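Local structure of retinol dehydratase (Spodoptera frugiperda, 1FMJ) at residues A[257-262]-A[273-278]; A[76-81]-A[249-254]; A[82-87]-A[92-97]. The protein binds retinol and adenosine-3',5'-diphosphate and, as a member of the sulfotransferase family, probably dehydrates retinol by way of a sulfated intermediate. All coordinates share one frame; numbering follows the deposited sequence.

Interaction 1: A[257-262]-A[273-278]; sequences GCIARI and EQIQRL. With HG (mercury (II) ion), chain C.
Ile259 reaches from helix 255-265 onto helix 272-281 and meets Ile275 and Leu278, one turn apart on that helix. The contact across the two helices is apolar. CG2 of Ile259, set anti to its own backbone nitrogen, lies 3.4 Å from Leu278 CD1, a close methyl-methyl approach, while the other branch carries CD1 to within 3.5 Å of Leu278 CB. That same CD1 also rests against the backbone, 3.7 Å from Ile275 O. The side chains of Ile259 and Ile275 run past each other in opposite directions, with their CG2 methyls 4.0 Å apart, and Ala260 CB touches Ile275 CD1 more loosely at the margin. The axes of the short helical segments approach to 9.7 Å, with 114° between their directions. Leu270, in the connection between the helices, touches Ile259, Ile275 and Leu278.

Metal binding is separate from the packing: Cys258 SG holds a mercury(II) ion of the heavy-atom derivative at 2.4 Å, with Asp254 O as second protein ligand. Between these segments the contacts are aliphatic apart from one methyl against a carbonyl oxygen, so their relative placement here rests on shape and burial rather than on directed polar bonds.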
loop_
_atom_site.group_PDB
_atom_site.type_symbol
_atom_site.label_atom_id
_atom_site.label_comp_id
_atom_site.label_asym_id
_atom_site.label_seq_id
_atom_site.Cartn_x
_atom_site.Cartn_y
_atom_site.Cartn_z
ATOM N N GLY A 257 -23.018 1.763 -0.240
ATOM C CA GLY A 257 -23.067 1.914 1.205
ATOM C C GLY A 257 -21.730 2.382 1.744
ATOM O O GLY A 257 -21.669 3.186 2.680
ATOM N N CYS A 258 -20.651 1.872 1.159
ATOM C CA CYS A 258 -19.310 2.268 1.571
ATOM C C CYS A 258 -19.060 3.716 1.168
ATOM O O CYS A 258 -18.491 4.493 1.929
ATOM C CB CYS A 258 -18.262 1.373 0.913
ATOM S SG CYS A 258 -18.013 -0.224 1.702
ATOM N N ILE A 259 -19.483 4.075 -0.037
ATOM C CA ILE A 259 -19.298 5.437 -0.523
ATOM C C ILE A 259 -19.964 6.430 0.427
ATOM O O ILE A 259 -19.443 7.524 0.661
ATOM C CB ILE A 259 -19.885 5.616 -1.941
ATOM C CG1 ILE A 259 -19.048 4.822 -2.954
ATOM C CG2 ILE A 259 -19.907 7.091 -2.314
ATOM C CD1 ILE A 259 -19.564 4.887 -4.384
ATOM N N ALA A 260 -21.109 6.030 0.976
ATOM C CA ALA A 260 -21.857 6.867 1.905
ATOM C C ALA A 260 -21.089 7.004 3.212
ATOM O O ALA A 260 -20.988 8.095 3.778
ATOM C CB ALA A 260 -23.242 6.262 2.164
ATOM N N ARG A 261 -20.549 5.894 3.697
ATOM C CA ARG A 261 -19.786 5.938 4.927
ATOM C C ARG A 261 -18.615 6.905 4.767
ATOM O O ARG A 261 -18.346 7.715 5.650
ATOM C CB ARG A 261 -19.269 4.544 5.297
ATOM C CG ARG A 261 -20.353 3.549 5.684
ATOM C CD ARG A 261 -19.737 2.277 6.248
ATOM N NE ARG A 261 -19.106 2.510 7.542
ATOM C CZ ARG A 261 -18.390 1.601 8.198
ATOM N NH1 ARG A 261 -18.209 0.394 7.678
ATOM N NH2 ARG A 261 -17.862 1.894 9.377
ATOM N N ILE A 262 -17.923 6.828 3.634
ATOM C CA ILE A 262 -16.786 7.709 3.400
ATOM C C ILE A 262 -17.213 9.175 3.278
ATOM O O ILE A 262 -16.488 10.076 3.706
ATOM C CB ILE A 262 -16.005 7.285 2.136
ATOM C CG1 ILE A 262 -15.404 5.892 2.348
ATOM C CG2 ILE A 262 -14.898 8.303 1.836
ATOM C CD1 ILE A 262 -14.831 5.275 1.096
ATOM N N GLU A 273 -27.921 9.867 -6.682
ATOM C CA GLU A 273 -27.444 9.874 -8.058
ATOM C C GLU A 273 -25.932 10.029 -8.050
ATOM O O GLU A 273 -25.228 9.328 -8.773
ATOM C CB GLU A 273 -28.085 11.018 -8.834
ATOM N N GLN A 274 -25.441 10.949 -7.220
ATOM C CA GLN A 274 -24.010 11.197 -7.108
ATOM C C GLN A 274 -23.299 9.931 -6.642
ATOM O O GLN A 274 -22.206 9.610 -7.105
ATOM C CB GLN A 274 -23.747 12.340 -6.125
ATOM C CG GLN A 274 -24.398 13.654 -6.534
ATOM C CD GLN A 274 -24.107 14.796 -5.574
ATOM O OE1 GLN A 274 -24.363 14.703 -4.375
ATOM N NE2 GLN A 274 -23.577 15.891 -6.108
ATOM N N ILE A 275 -23.930 9.207 -5.729
ATOM C CA ILE A 275 -23.345 7.981 -5.211
ATOM C C ILE A 275 -23.304 6.891 -6.280
ATOM O O ILE A 275 -22.294 6.206 -6.438
ATOM C CB ILE A 275 -24.120 7.485 -3.974
ATOM C CG1 ILE A 275 -24.009 8.532 -2.859
ATOM C CG2 ILE A 275 -23.568 6.140 -3.506
ATOM C CD1 ILE A 275 -24.718 8.167 -1.584
ATOM N N GLN A 276 -24.397 6.744 -7.022
ATOM C CA GLN A 276 -24.467 5.739 -8.073
ATOM C C GLN A 276 -23.452 6.061 -9.160
ATOM O O GLN A 276 -22.950 5.167 -9.837
ATOM C CB GLN A 276 -25.876 5.689 -8.663
ATOM N N ARG A 277 -23.147 7.346 -9.321
ATOM C CA ARG A 277 -22.190 7.765 -10.332
ATOM C C ARG A 277 -20.761 7.442 -9.887
ATOM O O ARG A 277 -19.893 7.154 -10.711
ATOM C CB ARG A 277 -22.326 9.259 -10.605
ATOM C CG ARG A 277 -21.551 9.715 -11.825
ATOM C CD ARG A 277 -21.647 11.211 -12.013
ATOM N NE ARG A 277 -20.917 11.655 -13.193
ATOM C CZ ARG A 277 -20.763 12.930 -13.537
ATOM N NH1 ARG A 277 -21.290 13.889 -12.786
ATOM N NH2 ARG A 277 -20.084 13.245 -14.632
ATOM N N LEU A 278 -20.521 7.504 -8.581
ATOM C CA LEU A 278 -19.205 7.182 -8.039
ATOM C C LEU A 278 -19.022 5.682 -8.134
ATOM O O LEU A 278 -17.950 5.196 -8.483
ATOM C CB LEU A 278 -19.100 7.593 -6.572
ATOM C CG LEU A 278 -18.803 9.049 -6.250
ATOM C CD1 LEU A 278 -19.022 9.286 -4.759
ATOM C CD2 LEU A 278 -17.371 9.373 -6.661
HETATM HG HG HG C . -20.230 -0.944 2.350
#

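Interaction 2: A[76-81]-A[249-254]; sequences TTMTQE and EDYLKD. With HG (mercury (II) ion), chain C; A3P (adenosine-3'-5'-diphosphate), chain G.
Two side chains of helix 76-87, Met78 and Thr79, meet Tyr251 by turning the same way: Met78 CG (chi1 -59°) and Thr79 OG1 both lie anti to their carbonyl carbons. Met78 then runs on extended and bends at its last torsion (chi3 72°), which sets CE against the tyrosine. The helix follows the phosphate-binding loop of the sulfotransferase fold, which is akin to that of P-loop kinases, and its first turn holds the nucleotide. Thr76 N and OG1 both donate to O5P of adenosine-3',5'-diphosphate, and Thr77 N and OG1 both donate to O4P, so two oxygens of the 5'-phosphate are each gripped by a backbone and a hydroxyl donor. One residue on, Met78 CG packs 3.4 Å from C5 of the adenine, while Leu252 CD2 approaches the same base at C2. Met78 is thus wedged between the adenine and Tyr251; its SD lies 4.8 Å from the centroid of the tyrosine ring, 60° off the normal, an oblique Met-aromatic contact, and Met78 CE comes within 3.6 Å of Tyr251 CD1.

The phenol crosses Thr79 at about a right angle. Its hydroxyl donates to Thr79 OG1, which lies at the ring edge and in its plane; since OG1 is also bonded to Gly75 O, this buried hydroxyl has a partner on the phosphate-binding loop as well as on helix 248-253. At the far end of that helix Asp254 carries a mercury(II) ion through its backbone carbonyl, O to metal 2.8 Å.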
loop_
_atom_site.group_PDB
_atom_site.type_symbol
_atom_site.label_atom_id
_atom_site.label_comp_id
_atom_site.label_asym_id
_atom_site.label_seq_id
_atom_site.Cartn_x
_atom_site.Cartn_y
_atom_site.Cartn_z
ATOM N N THR A 76 -6.272 0.315 -1.531
ATOM C CA THR A 76 -5.868 1.716 -1.422
ATOM C C THR A 76 -6.238 2.579 -2.637
ATOM O O THR A 76 -6.742 3.693 -2.482
ATOM C CB THR A 76 -4.345 1.827 -1.207
ATOM O OG1 THR A 76 -3.920 0.805 -0.302
ATOM C CG2 THR A 76 -3.974 3.184 -0.624
ATOM N N THR A 77 -5.992 2.068 -3.840
ATOM C CA THR A 77 -6.270 2.839 -5.055
ATOM C C THR A 77 -7.728 3.261 -5.173
ATOM O O THR A 77 -8.014 4.423 -5.457
ATOM C CB THR A 77 -5.870 2.061 -6.319
ATOM O OG1 THR A 77 -4.578 1.474 -6.125
ATOM C CG2 THR A 77 -5.805 3.004 -7.517
ATOM N N MET A 78 -8.645 2.318 -4.958
ATOM C CA MET A 78 -10.079 2.591 -5.017
ATOM C C MET A 78 -10.406 3.715 -4.060
ATOM O O MET A 78 -11.033 4.710 -4.424
ATOM C CB MET A 78 -10.886 1.381 -4.558
ATOM C CG MET A 78 -10.657 0.129 -5.336
ATOM S SD MET A 78 -11.485 -1.210 -4.523
ATOM C CE MET A 78 -13.201 -0.802 -4.892
ATOM N N THR A 79 -9.990 3.517 -2.814
ATOM C CA THR A 79 -10.228 4.476 -1.747
ATOM C C THR A 79 -9.670 5.846 -2.107
ATOM O O THR A 79 -10.323 6.864 -1.885
ATOM C CB THR A 79 -9.581 4.003 -0.433
ATOM O OG1 THR A 79 -10.032 2.679 -0.132
ATOM C CG2 THR A 79 -9.959 4.934 0.720
ATOM N N GLN A 80 -8.461 5.877 -2.659
ATOM C CA GLN A 80 -7.859 7.156 -3.038
ATOM C C GLN A 80 -8.742 7.904 -4.026
ATOM O O GLN A 80 -8.917 9.111 -3.917
ATOM C CB GLN A 80 -6.489 6.950 -3.674
ATOM C CG GLN A 80 -5.401 6.625 -2.686
ATOM C CD GLN A 80 -4.083 6.382 -3.359
ATOM O OE1 GLN A 80 -3.481 7.298 -3.911
ATOM N NE2 GLN A 80 -3.626 5.139 -3.325
ATOM N N GLU A 81 -9.285 7.180 -4.993
ATOM C CA GLU A 81 -10.130 7.789 -6.010
ATOM C C GLU A 81 -11.423 8.297 -5.408
ATOM O O GLU A 81 -11.831 9.433 -5.672
ATOM C CB GLU A 81 -10.428 6.789 -7.125
ATOM C CG GLU A 81 -11.201 7.382 -8.304
ATOM C CD GLU A 81 -10.372 8.325 -9.167
ATOM O OE1 GLU A 81 -10.900 8.791 -10.199
ATOM O OE2 GLU A 81 -9.201 8.599 -8.829
ATOM N N GLU A 249 -13.522 -6.203 1.261
ATOM C CA GLU A 249 -14.644 -7.054 0.914
ATOM C C GLU A 249 -15.966 -6.276 0.870
ATOM O O GLU A 249 -16.792 -6.495 -0.021
ATOM C CB GLU A 249 -14.752 -8.218 1.903
ATOM C CG GLU A 249 -13.648 -9.277 1.786
ATOM C CD GLU A 249 -12.290 -8.819 2.301
ATOM O OE1 GLU A 249 -12.239 -7.884 3.129
ATOM O OE2 GLU A 249 -11.271 -9.415 1.894
ATOM N N ASP A 250 -16.165 -5.366 1.818
ATOM C CA ASP A 250 -17.397 -4.593 1.844
ATOM C C ASP A 250 -17.577 -3.723 0.607
ATOM O O ASP A 250 -18.704 -3.416 0.227
ATOM C CB ASP A 250 -17.480 -3.753 3.121
ATOM C CG ASP A 250 -17.682 -4.615 4.361
ATOM O OD1 ASP A 250 -18.432 -5.613 4.268
ATOM O OD2 ASP A 250 -17.110 -4.299 5.426
ATOM N N TYR A 251 -16.469 -3.339 -0.022
ATOM C CA TYR A 251 -16.509 -2.537 -1.243
ATOM C C TYR A 251 -17.194 -3.346 -2.347
ATOM O O TYR A 251 -17.924 -2.799 -3.172
ATOM C CB TYR A 251 -15.087 -2.198 -1.715
ATOM C CG TYR A 251 -14.456 -0.946 -1.131
ATOM C CD1 TYR A 251 -13.084 -0.726 -1.256
ATOM C CD2 TYR A 251 -15.223 0.031 -0.492
ATOM C CE1 TYR A 251 -12.486 0.428 -0.765
ATOM C CE2 TYR A 251 -14.628 1.207 0.007
ATOM C CZ TYR A 251 -13.258 1.392 -0.135
ATOM O OH TYR A 251 -12.653 2.527 0.341
ATOM N N LEU A 252 -16.929 -4.652 -2.355
ATOM C CA LEU A 252 -17.484 -5.565 -3.348
ATOM C C LEU A 252 -18.913 -5.992 -3.023
ATOM O O LEU A 252 -19.666 -6.387 -3.919
ATOM C CB LEU A 252 -16.605 -6.817 -3.463
ATOM C CG LEU A 252 -15.100 -6.607 -3.650
ATOM C CD1 LEU A 252 -14.417 -7.962 -3.778
ATOM C CD2 LEU A 252 -14.846 -5.756 -4.883
ATOM N N LYS A 253 -19.291 -5.936 -1.750
ATOM C CA LYS A 253 -20.642 -6.330 -1.388
ATOM C C LYS A 253 -21.612 -5.159 -1.552
ATOM O O LYS A 253 -22.697 -5.322 -2.116
ATOM C CB LYS A 253 -20.697 -6.856 0.050
ATOM C CG LYS A 253 -22.046 -7.487 0.395
ATOM C CD LYS A 253 -22.246 -7.686 1.894
ATOM C CE LYS A 253 -23.674 -8.133 2.196
ATOM N NZ LYS A 253 -23.988 -8.075 3.651
ATOM N N ASP A 254 -21.216 -3.978 -1.080
ATOM C CA ASP A 254 -22.072 -2.797 -1.180
ATOM C C ASP A 254 -21.246 -1.510 -1.272
ATOM O O ASP A 254 -21.094 -0.793 -0.282
ATOM C CB ASP A 254 -22.995 -2.725 0.044
ATOM C CG ASP A 254 -24.181 -1.802 -0.169
ATOM O OD1 ASP A 254 -24.059 -0.828 -0.938
ATOM O OD2 ASP A 254 -25.238 -2.045 0.447
HETATM HG HG HG C . -20.230 -0.944 2.350
HETATM P P1 A3P G . -6.215 -8.023 -6.785
HETATM O O1P A3P G . -4.767 -8.235 -6.962
HETATM O O2P A3P G . -6.907 -7.903 -8.085
HETATM O O3P A3P G . -6.804 -9.122 -6.005
HETATM P P2 A3P G . -4.065 -1.496 -3.573
HETATM O O4P A3P G . -4.659 -0.376 -4.320
HETATM O O5P A3P G . -4.094 -1.228 -2.119
HETATM O O6P A3P G . -2.671 -1.735 -4.045
HETATM O "O5'" A3P G . -4.916 -2.799 -3.845
HETATM C "C5'" A3P G . -5.063 -3.337 -5.149
HETATM C "C4'" A3P G . -6.148 -4.417 -5.178
HETATM O "O4'" A3P G . -7.430 -3.755 -5.374
HETATM C "C3'" A3P G . -5.997 -5.369 -6.366
HETATM O "O3'" A3P G . -6.444 -6.684 -5.960
HETATM C "C2'" A3P G . -6.824 -4.662 -7.420
HETATM O "O2'" A3P G . -7.140 -5.372 -8.613
HETATM C "C1'" A3P G . -8.023 -4.239 -6.585
HETATM N N9 A3P G . -8.813 -3.178 -7.223
HETATM C C8 A3P G . -8.391 -1.991 -7.802
HETATM N N7 A3P G . -9.347 -1.246 -8.290
HETATM C C5 A3P G . -10.496 -1.978 -8.022
HETATM C C6 A3P G . -11.892 -1.752 -8.281
HETATM N N6 A3P G . -12.355 -0.660 -8.897
HETATM N N1 A3P G . -12.805 -2.718 -7.864
HETATM C C2 A3P G . -12.372 -3.853 -7.226
HETATM N N3 A3P G . -11.077 -4.180 -6.926
HETATM C C4 A3P G . -10.186 -3.193 -7.355
#

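Interaction 3: A[82-87]-A[92-97]; sequences LVWLIE and FEAAKT
Leu85 leaves helix 76-87 toward the 92-97 segment and divides its two methyls between Phe92 and Ala95. From CB, the chain turns with CG anti to the carbonyl carbon (chi1 -75°) and forks there. CD1 goes to the ring, 3.9 Å from Phe92 CE2 and slightly farther from Phe92 CD2. The other methyl, Leu85 CD2, lies over one face of the same ring, offset toward its rim, and is also 3.8 Å from Phe92 CA; its nearest neighbour is Ala95 CB, at 3.5 Å. The leucine and phenylalanine side chains cross at about a right angle. In this sulfotransferase fold the helix that follows the phosphate-binding loop ends at Glu87; the chain then turns back, and residues 94-96 form a short 3-10 segment against it. Trp84 adds to the contact with the six-membered part of its indole. CZ3 lies 3.8 Å from Ala95 N, approached obliquely, and CH2 meets Ala94 CB at 3.9 Å, in the indole plane at the ring edge. Arg102 makes a cation-pi contact with Trp84, and His281 meets the Phe92 ring edge-to-face. Within the 92-97 segment, Lys96 NZ forms a salt bridge with Glu93 OE1.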
loop_
_atom_site.group_PDB
_atom_site.type_symbol
_atom_site.label_atom_id
_atom_site.label_comp_id
_atom_site.label_asym_id
_atom_site.label_seq_id
_atom_site.Cartn_x
_atom_site.Cartn_y
_atom_site.Cartn_z
ATOM N N LEU A 82 -12.068 7.457 -4.600
ATOM C CA LEU A 82 -13.316 7.841 -3.952
ATOM C C LEU A 82 -13.094 9.093 -3.112
ATOM O O LEU A 82 -13.814 10.084 -3.247
ATOM C CB LEU A 82 -13.820 6.715 -3.044
ATOM C CG LEU A 82 -14.295 5.433 -3.719
ATOM C CD1 LEU A 82 -14.649 4.390 -2.653
ATOM C CD2 LEU A 82 -15.492 5.740 -4.596
ATOM N N VAL A 83 -12.086 9.031 -2.244
ATOM C CA VAL A 83 -11.745 10.136 -1.357
ATOM C C VAL A 83 -11.409 11.428 -2.101
ATOM O O VAL A 83 -11.766 12.514 -1.653
ATOM C CB VAL A 83 -10.542 9.758 -0.446
ATOM C CG1 VAL A 83 -10.022 10.986 0.290
ATOM C CG2 VAL A 83 -10.959 8.691 0.557
ATOM N N TRP A 84 -10.723 11.327 -3.233
ATOM C CA TRP A 84 -10.359 12.531 -3.961
ATOM C C TRP A 84 -11.572 13.166 -4.606
ATOM O O TRP A 84 -11.758 14.373 -4.530
ATOM C CB TRP A 84 -9.316 12.239 -5.042
ATOM C CG TRP A 84 -8.534 13.460 -5.450
ATOM C CD1 TRP A 84 -7.395 13.941 -4.863
ATOM C CD2 TRP A 84 -8.849 14.367 -6.514
ATOM N NE1 TRP A 84 -6.983 15.089 -5.496
ATOM C CE2 TRP A 84 -7.854 15.373 -6.514
ATOM C CE3 TRP A 84 -9.874 14.428 -7.468
ATOM C CZ2 TRP A 84 -7.851 16.429 -7.435
ATOM C CZ3 TRP A 84 -9.871 15.483 -8.386
ATOM C CH2 TRP A 84 -8.865 16.466 -8.360
ATOM N N LEU A 85 -12.395 12.353 -5.249
ATOM C CA LEU A 85 -13.583 12.876 -5.912
ATOM C C LEU A 85 -14.549 13.503 -4.919
ATOM O O LEU A 85 -15.116 14.564 -5.183
ATOM C CB LEU A 85 -14.284 11.764 -6.700
ATOM C CG LEU A 85 -13.559 11.390 -7.996
ATOM C CD1 LEU A 85 -14.126 10.108 -8.599
ATOM C CD2 LEU A 85 -13.682 12.559 -8.972
ATOM N N ILE A 86 -14.723 12.848 -3.773
ATOM C CA ILE A 86 -15.627 13.337 -2.741
ATOM C C ILE A 86 -15.154 14.653 -2.126
ATOM O O ILE A 86 -15.963 15.528 -1.829
ATOM C CB ILE A 86 -15.810 12.280 -1.633
ATOM C CG1 ILE A 86 -16.457 11.028 -2.237
ATOM C CG2 ILE A 86 -16.667 12.851 -0.499
ATOM C CD1 ILE A 86 -16.710 9.902 -1.250
ATOM N N GLU A 87 -13.845 14.790 -1.933
ATOM C CA GLU A 87 -13.288 16.015 -1.372
ATOM C C GLU A 87 -13.257 17.106 -2.437
ATOM O O GLU A 87 -13.157 18.283 -2.112
ATOM C CB GLU A 87 -11.861 15.780 -0.852
ATOM C CG GLU A 87 -11.738 14.795 0.301
ATOM C CD GLU A 87 -12.327 15.325 1.594
ATOM O OE1 GLU A 87 -13.417 15.928 1.548
ATOM O OE2 GLU A 87 -11.713 15.124 2.664
ATOM N N PHE A 92 -14.950 14.809 -11.891
ATOM C CA PHE A 92 -14.304 13.705 -12.587
ATOM C C PHE A 92 -13.304 14.209 -13.614
ATOM O O PHE A 92 -12.243 13.615 -13.799
ATOM C CB PHE A 92 -15.344 12.818 -13.276
ATOM C CG PHE A 92 -16.315 12.180 -12.331
ATOM C CD1 PHE A 92 -17.305 12.937 -11.717
ATOM C CD2 PHE A 92 -16.230 10.821 -12.041
ATOM C CE1 PHE A 92 -18.200 12.353 -10.828
ATOM C CE2 PHE A 92 -17.119 10.224 -11.154
ATOM C CZ PHE A 92 -18.108 10.992 -10.546
ATOM N N GLU A 93 -13.643 15.308 -14.276
ATOM C CA GLU A 93 -12.767 15.875 -15.289
ATOM C C GLU A 93 -11.380 16.122 -14.708
ATOM O O GLU A 93 -10.370 15.769 -15.318
ATOM C CB GLU A 93 -13.359 17.183 -15.817
ATOM C CG GLU A 93 -12.754 17.636 -17.123
ATOM C CD GLU A 93 -12.777 16.543 -18.173
ATOM O OE1 GLU A 93 -13.852 15.940 -18.384
ATOM O OE2 GLU A 93 -11.721 16.286 -18.788
ATOM N N ALA A 94 -11.337 16.724 -13.524
ATOM C CA ALA A 94 -10.074 17.016 -12.854
ATOM C C ALA A 94 -9.406 15.730 -12.357
ATOM O O ALA A 94 -8.182 15.660 -12.259
ATOM C CB ALA A 94 -10.312 17.963 -11.692
ATOM N N ALA A 95 -10.215 14.718 -12.050
ATOM C CA ALA A 95 -9.694 13.437 -11.572
ATOM C C ALA A 95 -8.961 12.664 -12.676
ATOM O O ALA A 95 -8.469 11.551 -12.452
ATOM C CB ALA A 95 -10.827 12.594 -11.014
ATOM N N LYS A 96 -8.875 13.253 -13.863
ATOM C CA LYS A 96 -8.196 12.585 -14.964
ATOM C C LYS A 96 -6.681 12.697 -14.854
ATOM O O LYS A 96 -5.948 12.036 -15.586
ATOM C CB LYS A 96 -8.684 13.137 -16.306
ATOM C CG LYS A 96 -10.158 12.844 -16.564
ATOM C CD LYS A 96 -10.606 13.345 -17.924
ATOM C CE LYS A 96 -12.090 13.057 -18.158
ATOM N NZ LYS A 96 -12.531 13.455 -19.532
ATOM N N THR A 97 -6.204 13.535 -13.941
ATOM C CA THR A 97 -4.764 13.663 -13.763
ATOM C C THR A 97 -4.286 12.390 -13.069
ATOM O O THR A 97 -5.060 11.731 -12.368
ATOM C CB THR A 97 -4.398 14.890 -12.893
ATOM O OG1 THR A 97 -4.675 16.091 -13.619
ATOM C CG2 THR A 97 -2.926 14.874 -12.537
#

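In the fold
Helix 76-87 is shared by interactions 2 and 3 and also touches interaction 1: its first turns serve interaction 2 and its last turns interaction 3, which is nested within the loop that interaction 2 closes. Interactions 1 and 2 have centres 11 Å apart and meet where Cys258 SG packs 3.6 Å from Tyr251 CD2; the mercury ion also spans them. Interaction 1 reaches interaction 3, about 13 Å away between centres, through Leu278 CD2 and Leu85 CD1 at 3.9 Å. Only interaction 2 touches the nucleotide directly. The side chain of Leu85 stays about 11 Å from the bound adenosine-3',5'-diphosphate. That of Ile259 is about 10 Å from the nucleotide, and the side chain of Thr79 about 12 Å from retinol.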